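Local coordinates for quinonprotein alcohol dehydrogenase-like protein (Bacteroides thetaiotaomicron VPI-5482, PDB 4R5O) that is of unknown function but binds calcium and joins an immunoglobulin-like beta-sandwich domain to a seven-bladed beta-propeller, at residues 136-141 and 153-158; 164-169 and 180-185; 270-275 and 307-312; 285-290 and 302-307. One frame throughout, in Å; residues are numbered along the deposited sequence.

How the contacts relate
The four contacts fall into two pairs along the propeller. Contacts 1 and 2, with centres about 9 Å apart, meet on one four-stranded antiparallel sheet in which strands 152-158 and 167-171 are neighbours; Arg-164 NH1 of contact 2 lies 2.6 Å from Gly-137 O of contact 1, a probable hydrogen bond. Contacts 3 and 4, with centres about 10 Å apart, share Phe-307, and contact 4 is nested within the loop that contact 3 closes. The pairs are far from each other, 31 to 34 Å between centres. Contacts 1 and 2 lie away from the known calcium sites, whereas the Phe-307 side chain comes within about 9 Å of a bound calcium ion.

Contact 1 of 4, residues 136-141 and 153-158; sequences LGIGNY and FYLLVG
Leu-136 meets Leu-155 through methyl groups: CD2 of Leu-136 lies 3.6 Å from CD2 of Leu-155, with the two side chains at a slant to each other. The same methyl serves a second partner, as CD1 of Ile-138 comes tip to tip to Leu-155 CD2 at 4.2 Å. Leu-155 offers it because its CG stands anti to the backbone N (chi1 159°), which sends the branched end toward the 136-141 loop. Beside this pair, CG2 of Val-157 fits between the Leu-136 carbonyl and the Ile-138 side chain, 3.7 Å from Leu-136 O and 4.0 Å from Ile-138 CG1. The side-chain contacts between the segments are apolar; Leu-136, Leu-155 and Val-157 are buried, while Ile-138 is partly exposed. Gly-137 bends the loop between the two packing residues with a positive phi of 54°. Past Ile-138 the fit ends: the loop leaves the strand and is exposed at Gly-139 and Asn-140. A bound acetate, probably from crystallisation, lies about 4 Å from the Ile-138 side chain. Strand 143-149 closes one flank, where Ala-144 touches both Ile-138 and Leu-155, while Tyr-168 of strand 167-171 packs on Leu-155 and Val-157.

Contact 2 of 4, residues 164-169 and 180-185; sequences RDHFYI and SAVVGA
His-166 and Phe-167 both face Ala-181, the signature of a classic beta bulge in the antiparallel hairpin of strands 167-171 and 177-181. Ala-181 O takes two donors, His-166 N at 2.8 Å and Phe-167 N at 3.1 Å, and Ala-181 N returns a bond of 2.9 Å to Phe-167 O. Where the chain runs on past Ala-181, the imidazole of the bulge residue His-166 takes over from the backbone pairing. Its CG lies beside the backbone N (chi1 -52°), turning the ring toward the Val-183 to Gly-184 backbone. Val-183 N gives its hydrogen to His-166 ND1 at 3.0 Å, almost straight (175°) and close to the ring plane. NE2 is bonded to Thr-161 O, so both ring nitrogens are engaged. Gly-184 O sits 3.2 Å above the centre of one ring face, and Arg-164 O lies over the opposite face near the rim. A leucine in place of His-166 would probably leave Val-183 N without its acceptor and Thr-161 O without its partner. At the other end Ser-180 OG, which also bonds Tyr-177 OH, donates to Asp-165 OD2 at 2.6 Å, approaching 52° out of the carboxylate plane. Asp-165 O receives Arg-164 NE at 3.0 Å; the guanidinium also bonds Tyr-168 OH and the carbonyls of Leu-136 and Gly-137. Because ND1 accepts while NE2 faces a carbonyl oxygen, the bonding is consistent with a neutral His-166 that carries its proton on NE2.

Contact 3 of 4, residues 270-275 and 307-312; sequences LDIIQK and FTLEKV
Lys-311 reaches Asp-271 with its whole length: beyond CG the chain is fully extended, and CG stands beside the backbone N (chi1 -62°), so that NZ arrives 2.7 Å from Asp-271 O. The ammonium is tilted 27° from that carbonyl plane. Asp-271 OD2 remains 4.2 Å from Lys-311 NZ, beyond a salt bridge; the ion-pair partner of NZ is Glu-292. Asp-271 centres an inverse gamma turn, closed by a weak bond from Ile-272 N to Leu-270 O, where the chain turns a corner. The contact packs one beta-propeller sheet against the next, since 272-274 pairs with strand 246-252 whereas 309-314 is an outer strand of the following four-stranded sheet. A methionine in place of Lys-311 would probably leave Asp-271 O without this donor and Glu-292 without its charged mate. Two residues before the lysine, Leu-309 holds CG anti to its carbonyl carbon (chi1 -51°), which points the branched end at Ile-272: CD1 lies 3.7 Å from Ile-272 CG1, and CD2 3.9 Å from Ile-272 CD1. Leu-270 and Phe-307 cross at about a right angle, with Leu-270 CD1 and CD2 each 4.1 Å from Phe-307 CD2. Tyr-250 meets the Phe-307 ring edge-to-face.

Contact 4 of 4, residues 285-290 and 302-307; sequences DGNVYT and KIKNDF
The ring of Tyr-289 carries Lys-302 over one face: CA of the lysine stands 4.2 Å from the ring centroid and 20° off the normal, a CH-pi contact offset toward the rim. At the ring edge, in its plane, lies the carboxylate carbon of Asp-285. These residues belong to the beta hairpin of strands 288-294 and 297-303, the two central strands of a four-stranded antiparallel propeller sheet. Tyr-289 and Lys-302 form a non-hydrogen-bonded pair, their side chains running alongside each other in the same direction; the lysine keeps CG anti to its own N (chi1 175°) and stays extended, passing from the ring to the phenol oxygen. Tyr-289 OH donates to Asp-285 OD2 at 2.6 Å, while Asp-285 OD1 accepts Asn-287 N at 2.9 Å and closes an Asx turn, so one carboxylate ties the turn residue Asn-287 and the strand residue Tyr-289 together. On the other sheet face, CD1 of Ile-303 packs 4.0 Å from Val-288 CG1 and 3.9 Å from Thr-290 CG2. Val-288 and Ile-303 form a hydrogen-bonded pair. Its bond from Val-288 N to Ile-303 O is weak at 3.3 Å, and Ile-303 N meets Val-288 O at 2.6 Å, nearly in line with the carbonyl (172°).

Contact 1 of 4, residues 136-141 and 153-158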
# COMPACT_ATOMS: atom_id res chain seq x y z
N LEU A 136 -4.93 -8.09 -6.05
CA LEU A 136 -3.49 -7.89 -6.16
C LEU A 136 -2.74 -9.24 -6.03
O LEU A 136 -1.51 -9.26 -6.15
CB LEU A 136 -3.01 -6.90 -5.08
CG LEU A 136 -3.53 -5.48 -5.13
CD1 LEU A 136 -3.26 -4.77 -3.83
CD2 LEU A 136 -2.92 -4.73 -6.26
N GLY A 137 -3.51 -10.33 -5.81
CA GLY A 137 -3.05 -11.71 -5.69
C GLY A 137 -1.96 -11.97 -4.66
O GLY A 137 -1.04 -12.75 -4.91
N ILE A 138 -2.07 -11.32 -3.50
CA ILE A 138 -1.09 -11.47 -2.43
C ILE A 138 -1.57 -12.57 -1.50
O ILE A 138 -2.46 -12.35 -0.66
CB ILE A 138 -0.84 -10.13 -1.70
CG1 ILE A 138 -0.47 -9.02 -2.71
CG2 ILE A 138 0.21 -10.30 -0.60
CD1 ILE A 138 -0.50 -7.61 -2.20
N GLY A 139 -1.02 -13.76 -1.68
CA GLY A 139 -1.35 -14.92 -0.87
C GLY A 139 -0.71 -14.82 0.50
O GLY A 139 0.06 -13.90 0.75
N ASN A 140 -1.01 -15.79 1.38
CA ASN A 140 -0.50 -15.83 2.76
C ASN A 140 1.02 -16.00 2.81
O ASN A 140 1.64 -15.52 3.76
CB ASN A 140 -1.14 -16.99 3.53
CG ASN A 140 -2.65 -16.90 3.68
OD1 ASN A 140 -3.29 -15.83 3.60
ND2 ASN A 140 -3.25 -18.04 3.97
N TYR A 141 1.61 -16.69 1.82
CA TYR A 141 3.04 -16.97 1.79
C TYR A 141 3.77 -16.02 0.79
O TYR A 141 4.97 -16.20 0.51
CB TYR A 141 3.28 -18.46 1.45
CG TYR A 141 2.67 -19.40 2.48
CD1 TYR A 141 3.39 -19.78 3.61
CD2 TYR A 141 1.37 -19.89 2.33
CE1 TYR A 141 2.83 -20.62 4.57
CE2 TYR A 141 0.80 -20.72 3.30
CZ TYR A 141 1.53 -21.08 4.42
OH TYR A 141 0.98 -21.90 5.39
N PHE A 153 1.58 4.22 -6.20
CA PHE A 153 1.97 3.11 -5.35
C PHE A 153 2.53 2.04 -6.26
O PHE A 153 1.80 1.49 -7.08
CB PHE A 153 0.84 2.57 -4.47
CG PHE A 153 0.21 3.50 -3.46
CD1 PHE A 153 1.00 4.31 -2.65
CD2 PHE A 153 -1.17 3.44 -3.19
CE1 PHE A 153 0.42 5.14 -1.67
CE2 PHE A 153 -1.74 4.24 -2.19
CZ PHE A 153 -0.94 5.09 -1.45
N TYR A 154 3.84 1.82 -6.19
CA TYR A 154 4.49 0.77 -6.97
C TYR A 154 4.56 -0.46 -6.13
O TYR A 154 5.19 -0.42 -5.09
CB TYR A 154 5.88 1.20 -7.47
CG TYR A 154 5.85 2.42 -8.35
CD1 TYR A 154 5.52 2.32 -9.70
CD2 TYR A 154 6.19 3.66 -7.85
CE1 TYR A 154 5.50 3.44 -10.52
CE2 TYR A 154 6.18 4.79 -8.66
CZ TYR A 154 5.84 4.67 -10.00
OH TYR A 154 5.86 5.78 -10.80
N LEU A 155 3.83 -1.50 -6.51
CA LEU A 155 3.76 -2.75 -5.76
C LEU A 155 4.51 -3.86 -6.50
O LEU A 155 4.31 -4.08 -7.70
CB LEU A 155 2.29 -3.16 -5.50
CG LEU A 155 1.97 -4.63 -5.17
CD1 LEU A 155 2.49 -5.03 -3.79
CD2 LEU A 155 0.51 -4.89 -5.23
N LEU A 156 5.37 -4.57 -5.74
CA LEU A 156 6.08 -5.76 -6.17
C LEU A 156 5.61 -6.90 -5.29
O LEU A 156 5.76 -6.82 -4.07
CB LEU A 156 7.62 -5.60 -6.12
CG LEU A 156 8.45 -6.86 -6.35
CD1 LEU A 156 8.36 -7.32 -7.78
CD2 LEU A 156 9.88 -6.62 -5.99
N VAL A 157 5.05 -7.96 -5.92
CA VAL A 157 4.57 -9.14 -5.20
C VAL A 157 5.68 -10.20 -5.25
O VAL A 157 6.13 -10.60 -6.33
CB VAL A 157 3.20 -9.67 -5.74
CG1 VAL A 157 2.70 -10.83 -4.89
CG2 VAL A 157 2.14 -8.57 -5.77
N GLY A 158 6.14 -10.61 -4.09
CA GLY A 158 7.14 -11.67 -3.95
C GLY A 158 6.38 -12.97 -3.85
O GLY A 158 5.79 -13.26 -2.81

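Contact 2 of 4, residues 164-169 and 180-185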
# COMPACT_ATOMS: atom_id res chain seq x y z
N ARG A 164 2.32 -14.67 -13.91
CA ARG A 164 1.38 -13.74 -13.31
C ARG A 164 2.02 -12.37 -13.22
O ARG A 164 3.23 -12.26 -13.38
CB ARG A 164 0.91 -14.20 -11.93
CG ARG A 164 2.02 -14.38 -10.91
CD ARG A 164 1.47 -14.28 -9.52
NE ARG A 164 0.96 -12.94 -9.26
CZ ARG A 164 0.35 -12.57 -8.15
NH1 ARG A 164 0.12 -13.44 -7.18
NH2 ARG A 164 -0.06 -11.31 -8.02
N ASP A 165 1.23 -11.34 -13.00
CA ASP A 165 1.73 -9.99 -12.82
C ASP A 165 2.39 -9.90 -11.44
O ASP A 165 1.81 -10.35 -10.44
CB ASP A 165 0.60 -8.94 -12.99
CG ASP A 165 0.10 -8.80 -14.43
OD1 ASP A 165 0.82 -9.24 -15.36
OD2 ASP A 165 -0.98 -8.22 -14.63
N HIS A 166 3.62 -9.36 -11.39
CA HIS A 166 4.34 -9.17 -10.13
C HIS A 166 4.43 -7.68 -9.78
O HIS A 166 4.41 -7.31 -8.61
CB HIS A 166 5.75 -9.77 -10.20
CG HIS A 166 5.74 -11.19 -10.65
ND1 HIS A 166 6.06 -11.53 -11.96
CD2 HIS A 166 5.37 -12.30 -9.98
CE1 HIS A 166 5.94 -12.84 -12.02
NE2 HIS A 166 5.51 -13.35 -10.86
N PHE A 167 4.49 -6.83 -10.79
CA PHE A 167 4.63 -5.40 -10.59
C PHE A 167 3.34 -4.69 -10.97
O PHE A 167 2.82 -4.89 -12.06
CB PHE A 167 5.82 -4.89 -11.42
CG PHE A 167 6.22 -3.47 -11.11
CD1 PHE A 167 7.16 -3.20 -10.13
CD2 PHE A 167 5.66 -2.42 -11.82
CE1 PHE A 167 7.52 -1.88 -9.84
CE2 PHE A 167 6.01 -1.10 -11.52
CZ PHE A 167 6.94 -0.84 -10.54
N TYR A 168 2.84 -3.85 -10.07
CA TYR A 168 1.59 -3.11 -10.22
C TYR A 168 1.78 -1.62 -9.98
O TYR A 168 2.51 -1.23 -9.07
CB TYR A 168 0.55 -3.64 -9.21
CG TYR A 168 0.16 -5.09 -9.40
CD1 TYR A 168 0.96 -6.12 -8.92
CD2 TYR A 168 -1.08 -5.44 -9.94
CE1 TYR A 168 0.60 -7.45 -9.07
CE2 TYR A 168 -1.45 -6.77 -10.10
CZ TYR A 168 -0.62 -7.77 -9.66
OH TYR A 168 -1.02 -9.08 -9.80
N ILE A 169 1.11 -0.78 -10.80
CA ILE A 169 1.06 0.67 -10.63
C ILE A 169 -0.39 1.01 -10.29
O ILE A 169 -1.31 0.72 -11.06
CB ILE A 169 1.59 1.52 -11.81
CG1 ILE A 169 2.94 1.02 -12.36
CG2 ILE A 169 1.62 3.04 -11.41
CD1 ILE A 169 3.35 1.72 -13.63
N SER A 180 0.00 -3.17 -14.77
CA SER A 180 0.70 -4.29 -14.12
C SER A 180 1.42 -5.14 -15.17
O SER A 180 1.08 -5.09 -16.37
CB SER A 180 -0.26 -5.15 -13.29
OG SER A 180 -1.26 -5.73 -14.10
N ALA A 181 2.44 -5.89 -14.75
CA ALA A 181 3.23 -6.72 -15.66
C ALA A 181 3.95 -7.84 -14.93
O ALA A 181 4.09 -7.82 -13.71
CB ALA A 181 4.25 -5.87 -16.40
N VAL A 182 4.41 -8.81 -15.70
CA VAL A 182 5.19 -9.97 -15.28
C VAL A 182 6.63 -9.53 -15.16
O VAL A 182 7.09 -8.77 -16.01
CB VAL A 182 5.01 -11.13 -16.31
CG1 VAL A 182 5.89 -12.34 -15.99
CG2 VAL A 182 3.55 -11.53 -16.46
N VAL A 183 7.34 -9.97 -14.12
CA VAL A 183 8.77 -9.68 -13.94
C VAL A 183 9.44 -11.03 -13.74
O VAL A 183 10.13 -11.53 -14.63
CB VAL A 183 9.08 -8.65 -12.82
CG1 VAL A 183 10.57 -8.33 -12.75
CG2 VAL A 183 8.27 -7.36 -12.99
N GLY A 184 9.14 -11.66 -12.62
CA GLY A 184 9.62 -12.99 -12.28
C GLY A 184 9.18 -13.42 -10.90
O GLY A 184 8.76 -12.60 -10.07
N ALA A 185 9.25 -14.74 -10.65
CA ALA A 185 8.95 -15.35 -9.37
C ALA A 185 10.05 -15.07 -8.34
O ALA A 185 11.24 -14.93 -8.71
CB ALA A 185 8.80 -16.85 -9.54

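Contact 3 of 4, residues 270-275 and 307-312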
# COMPACT_ATOMS: atom_id res chain seq x y z
N LEU A 270 30.34 -0.04 2.00
CA LEU A 270 30.49 0.93 3.08
C LEU A 270 30.82 0.17 4.33
O LEU A 270 30.40 -0.98 4.44
CB LEU A 270 29.24 1.84 3.27
CG LEU A 270 28.94 2.89 2.19
CD1 LEU A 270 27.64 3.59 2.50
CD2 LEU A 270 30.07 3.92 2.09
N ASP A 271 31.57 0.76 5.27
CA ASP A 271 31.93 0.08 6.52
C ASP A 271 30.72 0.11 7.46
O ASP A 271 30.70 0.86 8.44
CB ASP A 271 33.20 0.71 7.15
CG ASP A 271 33.79 -0.02 8.36
OD1 ASP A 271 33.48 -1.24 8.55
OD2 ASP A 271 34.59 0.61 9.09
N ILE A 272 29.67 -0.68 7.13
CA ILE A 272 28.42 -0.84 7.87
C ILE A 272 28.07 -2.32 7.82
O ILE A 272 27.51 -2.78 6.83
CB ILE A 272 27.25 0.07 7.38
CG1 ILE A 272 27.65 1.55 7.21
CG2 ILE A 272 25.99 -0.09 8.31
CD1 ILE A 272 26.73 2.38 6.37
N ILE A 273 28.44 -3.07 8.89
CA ILE A 273 28.15 -4.50 9.02
C ILE A 273 26.69 -4.67 9.37
O ILE A 273 26.22 -4.13 10.36
CB ILE A 273 29.07 -5.23 10.07
CG1 ILE A 273 30.59 -4.82 10.05
CG2 ILE A 273 28.80 -6.75 10.15
CD1 ILE A 273 31.30 -5.05 8.84
N GLN A 274 25.98 -5.46 8.57
CA GLN A 274 24.58 -5.77 8.81
C GLN A 274 24.41 -7.29 8.86
O GLN A 274 25.00 -8.02 8.06
CB GLN A 274 23.69 -5.13 7.75
CG GLN A 274 23.72 -3.59 7.81
CD GLN A 274 22.86 -2.93 6.78
OE1 GLN A 274 22.67 -3.44 5.66
NE2 GLN A 274 22.43 -1.71 7.09
N LYS A 275 23.66 -7.75 9.87
CA LYS A 275 23.39 -9.17 10.09
C LYS A 275 21.88 -9.41 10.14
O LYS A 275 21.42 -10.44 10.64
CB LYS A 275 24.07 -9.67 11.37
CG LYS A 275 25.59 -9.56 11.39
CD LYS A 275 26.16 -10.11 12.69
CE LYS A 275 27.67 -10.03 12.73
NZ LYS A 275 28.21 -10.57 14.01
N PHE A 307 29.69 10.22 1.71
CA PHE A 307 29.59 8.81 2.11
C PHE A 307 30.62 8.48 3.24
O PHE A 307 30.98 7.29 3.44
CB PHE A 307 29.72 7.87 0.90
CG PHE A 307 28.44 7.72 0.11
CD1 PHE A 307 27.64 8.83 -0.19
CD2 PHE A 307 28.06 6.49 -0.40
CE1 PHE A 307 26.45 8.69 -0.89
CE2 PHE A 307 26.87 6.36 -1.15
CZ PHE A 307 26.07 7.45 -1.37
N THR A 308 30.99 9.51 4.04
CA THR A 308 31.77 9.31 5.26
C THR A 308 30.72 8.92 6.33
O THR A 308 29.54 9.25 6.19
CB THR A 308 32.66 10.51 5.65
OG1 THR A 308 31.86 11.67 5.84
CG2 THR A 308 33.75 10.79 4.64
N LEU A 309 31.14 8.21 7.36
CA LEU A 309 30.24 7.69 8.37
C LEU A 309 30.51 8.22 9.76
O LEU A 309 31.65 8.24 10.24
CB LEU A 309 30.40 6.15 8.42
CG LEU A 309 30.30 5.38 7.08
CD1 LEU A 309 30.57 3.90 7.29
CD2 LEU A 309 28.93 5.59 6.41
N GLU A 310 29.41 8.55 10.46
CA GLU A 310 29.37 8.94 11.87
C GLU A 310 28.55 7.88 12.57
O GLU A 310 27.48 7.53 12.07
CB GLU A 310 28.82 10.37 12.06
CG GLU A 310 28.78 10.89 13.49
CD GLU A 310 28.40 12.35 13.62
OE1 GLU A 310 29.02 13.19 12.92
OE2 GLU A 310 27.52 12.66 14.46
N LYS A 311 29.09 7.30 13.65
CA LYS A 311 28.45 6.21 14.36
C LYS A 311 28.25 6.53 15.85
O LYS A 311 29.20 6.91 16.53
CB LYS A 311 29.29 4.92 14.21
CG LYS A 311 29.42 4.44 12.77
CD LYS A 311 30.15 3.13 12.66
CE LYS A 311 30.31 2.73 11.21
NZ LYS A 311 30.98 1.39 11.11
N VAL A 312 27.01 6.34 16.33
CA VAL A 312 26.55 6.51 17.70
C VAL A 312 26.04 5.17 18.20
O VAL A 312 25.10 4.64 17.59
CB VAL A 312 25.44 7.60 17.82
CG1 VAL A 312 24.84 7.64 19.23
CG2 VAL A 312 25.96 8.99 17.41

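Contact 4 of 4, residues 285-290 and 302-307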
# COMPACT_ATOMS: atom_id res chain seq x y z
N ASP A 285 18.36 16.42 9.01
CA ASP A 285 19.68 17.01 8.79
C ASP A 285 20.15 16.84 7.31
O ASP A 285 21.23 17.33 6.95
CB ASP A 285 20.71 16.38 9.74
CG ASP A 285 20.99 14.90 9.55
OD1 ASP A 285 20.27 14.25 8.78
OD2 ASP A 285 21.93 14.41 10.19
N GLY A 286 19.36 16.13 6.50
CA GLY A 286 19.60 15.86 5.09
C GLY A 286 20.48 14.66 4.84
O GLY A 286 20.88 14.40 3.70
N ASN A 287 20.80 13.91 5.92
CA ASN A 287 21.66 12.73 5.87
C ASN A 287 20.83 11.45 5.93
O ASN A 287 19.66 11.48 6.31
CB ASN A 287 22.70 12.75 7.00
CG ASN A 287 23.77 13.80 6.81
OD1 ASN A 287 24.15 14.50 7.74
ND2 ASN A 287 24.21 14.01 5.59
N VAL A 288 21.44 10.33 5.48
CA VAL A 288 20.80 9.02 5.47
C VAL A 288 21.33 8.26 6.63
O VAL A 288 22.54 8.27 6.89
CB VAL A 288 20.98 8.29 4.12
CG1 VAL A 288 20.68 6.79 4.23
CG2 VAL A 288 20.09 8.94 3.07
N TYR A 289 20.43 7.59 7.35
CA TYR A 289 20.74 6.79 8.52
C TYR A 289 20.31 5.37 8.35
O TYR A 289 19.24 5.09 7.82
CB TYR A 289 20.04 7.36 9.77
CG TYR A 289 20.61 8.67 10.26
CD1 TYR A 289 20.31 9.86 9.62
CD2 TYR A 289 21.34 8.72 11.44
CE1 TYR A 289 20.82 11.08 10.09
CE2 TYR A 289 21.83 9.93 11.93
CZ TYR A 289 21.57 11.11 11.25
OH TYR A 289 22.02 12.30 11.76
N THR A 290 21.12 4.45 8.85
CA THR A 290 20.81 3.04 8.91
C THR A 290 21.41 2.53 10.22
O THR A 290 21.88 3.33 11.01
CB THR A 290 21.28 2.29 7.65
OG1 THR A 290 20.68 0.98 7.64
CG2 THR A 290 22.81 2.21 7.51
N LYS A 302 25.17 7.46 10.54
CA LYS A 302 24.92 8.65 9.72
C LYS A 302 25.74 8.52 8.46
O LYS A 302 26.94 8.30 8.57
CB LYS A 302 25.26 9.91 10.52
CG LYS A 302 25.18 11.25 9.83
CD LYS A 302 25.69 12.25 10.84
CE LYS A 302 25.59 13.71 10.50
NZ LYS A 302 26.08 14.56 11.61
N ILE A 303 25.10 8.60 7.29
CA ILE A 303 25.81 8.49 6.01
C ILE A 303 25.78 9.89 5.43
O ILE A 303 24.71 10.37 5.06
CB ILE A 303 25.26 7.40 5.05
CG1 ILE A 303 24.99 6.04 5.80
CG2 ILE A 303 26.19 7.22 3.83
CD1 ILE A 303 24.17 4.90 5.00
N LYS A 304 26.94 10.57 5.43
CA LYS A 304 26.94 11.94 4.93
C LYS A 304 26.99 11.91 3.38
O LYS A 304 27.18 10.84 2.79
CB LYS A 304 28.09 12.74 5.55
CG LYS A 304 28.09 12.79 7.09
CD LYS A 304 29.31 13.58 7.57
CE LYS A 304 29.47 13.66 9.06
NZ LYS A 304 30.65 14.49 9.42
N ASN A 305 26.77 13.08 2.74
CA ASN A 305 26.79 13.30 1.28
C ASN A 305 28.07 12.74 0.62
O ASN A 305 28.01 12.28 -0.52
CB ASN A 305 26.67 14.81 0.96
CG ASN A 305 25.40 15.51 1.43
OD1 ASN A 305 24.51 14.95 2.11
ND2 ASN A 305 25.29 16.80 1.07
N ASP A 306 29.20 12.81 1.31
CA ASP A 306 30.46 12.34 0.74
C ASP A 306 30.71 10.85 1.10
O ASP A 306 31.78 10.31 0.82
CB ASP A 306 31.64 13.23 1.21
CG ASP A 306 31.90 13.28 2.71
OD1 ASP A 306 31.10 12.68 3.49
OD2 ASP A 306 32.92 13.89 3.11
N PHE A 307 29.69 10.22 1.71
CA PHE A 307 29.59 8.81 2.11
C PHE A 307 30.62 8.48 3.24
O PHE A 307 30.98 7.29 3.44
CB PHE A 307 29.72 7.87 0.90
CG PHE A 307 28.44 7.72 0.11
CD1 PHE A 307 27.64 8.83 -0.19
CD2 PHE A 307 28.06 6.49 -0.40
CE1 PHE A 307 26.45 8.69 -0.89
CE2 PHE A 307 26.87 6.36 -1.15
CZ PHE A 307 26.07 7.45 -1.37